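Local coordinates for protein 2,4-dihydroxyhept-2-ene-1,7-dioic acid aldolase (Kordia algicida OT-1, PDB 6BDE) that binds heme and probably senses nitric oxide as an H-NOX signalling protein, at residues Ser156-Leu162 with Lys173-Asn179. The protein carries 1 engineered substitution. Numbering follows the deposited sequence.
Sequences SSAEIIL and KFIINKN
L162 and F174 both carry CG anti to their carbonyl carbons (chi1 -87° and -79°), and from a non-hydrogen-bonded pair the two side chains run off the sheet alongside each other. L162 CG sits over one face of the ring, 4.0 Å from its centroid, as a CH-pi contact displaced toward the rim; its CD1 closes to 3.5 Å from F174 CE2. I160 meets the same ring differently: its CG2 comes in at the edge, near the ring plane, 3.8 Å from F174 CD2, while also packing on I176 CG1. With L162 over one face and I160 at the edge, an alanine at L162 would probably lose the CH-pi contact and open a gap beside the ring.

Strands 158-164 and 171-178 form an antiparallel hairpin, a worked example of an edge hairpin in a larger sheet, which continues through strand 128-134. The face bearing A158, I160, L162, F174 and I176 is largely apolar, with K178 at its end, and packs on helix 140-153 through M147 and F151; F174 also touches the heme-binding Y133. Two reciprocal backbone pairs, E159 with N177 and I161 with I175, hold the register; the hydrogen bond I175 N to I161 O is 2.8 Å. The other face is mixed: beside I161 and I175, a water joins E159 OE1 (2.8 Å) to N177 ND2 (2.9 Å), while N177 OD1 turns to S128.

Where the ladder ends, N179 grips S157 twice: its backbone N-H is hydrogen-bonded to S157 O, the angle at H 175°, and ND2 donates to S157 OG at 3.0 Å, almost within the amide plane. Polar bonds thus tie the two strands at the hairpin's open end, and hydrocarbon contacts steady the F174 side chain, about 6 Å from the heme, consistent with F174 belonging to the pocket's surroundings.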
loop_
_atom_site.group_PDB
_atom_site.type_symbol
_atom_site.label_atom_id
_atom_site.label_comp_id
_atom_site.label_asym_id
_atom_site.label_seq_id
_atom_site.Cartn_x
_atom_site.Cartn_y
_atom_site.Cartn_z
ATOM N N SER A 156 12.717 13.149 -3.806
ATOM C CA SER A 156 11.763 14.213 -3.539
ATOM C C SER A 156 10.958 13.850 -2.298
ATOM O O SER A 156 11.144 12.787 -1.697
ATOM C CB SER A 156 10.848 14.450 -4.747
ATOM O OG SER A 156 9.939 15.507 -4.503
ATOM N N SER A 157 10.058 14.750 -1.913
ATOM C CA SER A 157 9.169 14.526 -0.784
ATOM C C SER A 157 7.894 15.322 -1.012
ATOM O O SER A 157 7.864 16.264 -1.808
ATOM C CB SER A 157 9.828 14.922 0.542
ATOM O OG SER A 157 10.038 16.321 0.608
ATOM N N ALA A 158 6.837 14.937 -0.303
ATOM C CA ALA A 158 5.542 15.561 -0.519
ATOM C C ALA A 158 4.736 15.574 0.769
ATOM O O ALA A 158 4.847 14.672 1.604
ATOM C CB ALA A 158 4.749 14.839 -1.613
ATOM N N GLU A 159 3.925 16.618 0.918
ATOM C CA GLU A 159 2.872 16.643 1.921
ATOM C C GLU A 159 1.632 15.981 1.334
ATOM O O GLU A 159 1.119 16.424 0.300
ATOM C CB GLU A 159 2.567 18.077 2.346
ATOM C CG GLU A 159 1.261 18.233 3.107
ATOM C CD GLU A 159 0.793 19.674 3.170
ATOM O OE1 GLU A 159 0.469 20.240 2.104
ATOM O OE2 GLU A 159 0.752 20.239 4.282
ATOM N N ILE A 160 1.158 14.919 1.977
ATOM C CA ILE A 160 0.015 14.153 1.493
ATOM C C ILE A 160 -1.059 14.176 2.570
ATOM O O ILE A 160 -0.862 13.636 3.666
ATOM C CB ILE A 160 0.405 12.713 1.128
ATOM C CG1 ILE A 160 1.567 12.716 0.132
ATOM C CG2 ILE A 160 -0.792 11.974 0.547
ATOM C CD1 ILE A 160 1.967 11.338 -0.349
ATOM N N ILE A 161 -2.192 14.800 2.258
ATOM C CA ILE A 161 -3.309 14.940 3.183
ATOM C C ILE A 161 -4.407 13.978 2.756
ATOM O O ILE A 161 -4.766 13.920 1.573
ATOM C CB ILE A 161 -3.826 16.390 3.220
ATOM C CG1 ILE A 161 -2.704 17.342 3.636
ATOM C CG2 ILE A 161 -5.017 16.511 4.160
ATOM C CD1 ILE A 161 -3.042 18.804 3.451
ATOM N N LEU A 162 -4.935 13.224 3.715
ATOM C CA LEU A 162 -5.991 12.253 3.464
ATOM C C LEU A 162 -7.293 12.750 4.075
ATOM O O LEU A 162 -7.339 13.083 5.263
ATOM C CB LEU A 162 -5.629 10.881 4.039
ATOM C CG LEU A 162 -4.814 9.931 3.156
ATOM C CD1 LEU A 162 -3.421 10.484 2.876
ATOM C CD2 LEU A 162 -4.731 8.549 3.790
ATOM N N LYS A 173 -9.955 11.019 -0.236
ATOM C CA LYS A 173 -9.371 12.012 -1.128
ATOM C C LYS A 173 -7.916 12.243 -0.735
ATOM O O LYS A 173 -7.631 12.627 0.404
ATOM C CB LYS A 173 -10.155 13.321 -1.076
ATOM C CG LYS A 173 -9.639 14.390 -2.028
ATOM C CD LYS A 173 -10.191 15.762 -1.675
ATOM C CE LYS A 173 -10.721 16.480 -2.905
ATOM N NZ LYS A 173 -11.248 17.834 -2.578
ATOM N N PHE A 174 -7.003 12.005 -1.673
ATOM C CA PHE A 174 -5.580 12.249 -1.472
ATOM C C PHE A 174 -5.230 13.615 -2.050
ATOM O O PHE A 174 -5.440 13.858 -3.243
ATOM C CB PHE A 174 -4.736 11.163 -2.139
ATOM C CG PHE A 174 -4.642 9.888 -1.350
ATOM C CD1 PHE A 174 -5.718 9.018 -1.278
ATOM C CD2 PHE A 174 -3.471 9.549 -0.695
ATOM C CE1 PHE A 174 -5.628 7.839 -0.559
ATOM C CE2 PHE A 174 -3.374 8.373 0.023
ATOM C CZ PHE A 174 -4.454 7.517 0.093
ATOM N N ILE A 175 -4.699 14.496 -1.212
ATOM C CA ILE A 175 -4.229 15.808 -1.642
ATOM C C ILE A 175 -2.710 15.787 -1.529
ATOM O O ILE A 175 -2.153 15.880 -0.430
ATOM C CB ILE A 175 -4.845 16.943 -0.817
ATOM C CG1 ILE A 175 -6.364 16.785 -0.748
ATOM C CG2 ILE A 175 -4.480 18.291 -1.418
ATOM C CD1 ILE A 175 -7.060 17.873 0.041
ATOM N N ILE A 176 -2.035 15.659 -2.668
ATOM C CA ILE A 176 -0.588 15.492 -2.727
ATOM C C ILE A 176 0.032 16.786 -3.232
ATOM O O ILE A 176 -0.338 17.286 -4.301
ATOM C CB ILE A 176 -0.198 14.308 -3.626
ATOM C CG1 ILE A 176 -0.897 13.031 -3.161
ATOM C CG2 ILE A 176 1.309 14.124 -3.632
ATOM C CD1 ILE A 176 -1.267 12.092 -4.289
ATOM N N ASN A 177 0.982 17.324 -2.468
ATOM C CA ASN A 177 1.689 18.548 -2.834
ATOM C C ASN A 177 3.178 18.323 -2.619
ATOM O O ASN A 177 3.620 18.131 -1.481
ATOM C CB ASN A 177 1.195 19.739 -2.014
ATOM C CG ASN A 177 0.029 20.452 -2.668
ATOM O OD1 ASN A 177 0.212 21.276 -3.564
ATOM N ND2 ASN A 177 -1.182 20.140 -2.220
ATOM N N LYS A 178 3.947 18.342 -3.706
ATOM C CA LYS A 178 5.392 18.206 -3.592
ATOM C C LYS A 178 5.959 19.362 -2.779
ATOM O O LYS A 178 5.597 20.524 -2.980
ATOM C CB LYS A 178 6.037 18.154 -4.977
ATOM C CG LYS A 178 7.135 17.107 -5.100
ATOM C CD LYS A 178 7.680 17.035 -6.515
ATOM C CE LYS A 178 8.416 18.308 -6.889
ATOM N NZ LYS A 178 8.848 18.297 -8.312
ATOM N N ASN A 179 6.851 19.031 -1.852
ATOM C CA ASN A 179 7.264 19.972 -0.825
ATOM C C ASN A 179 8.115 21.100 -1.400
ATOM O O ASN A 179 8.720 20.984 -2.471
ATOM C CB ASN A 179 8.045 19.251 0.273
ATOM C CG ASN A 179 7.141 18.629 1.315
ATOM O OD1 ASN A 179 6.199 19.261 1.793
ATOM N ND2 ASN A 179 7.420 17.381 1.671
HETATM O O HOH W 1 -1.166 18.803 0.406
#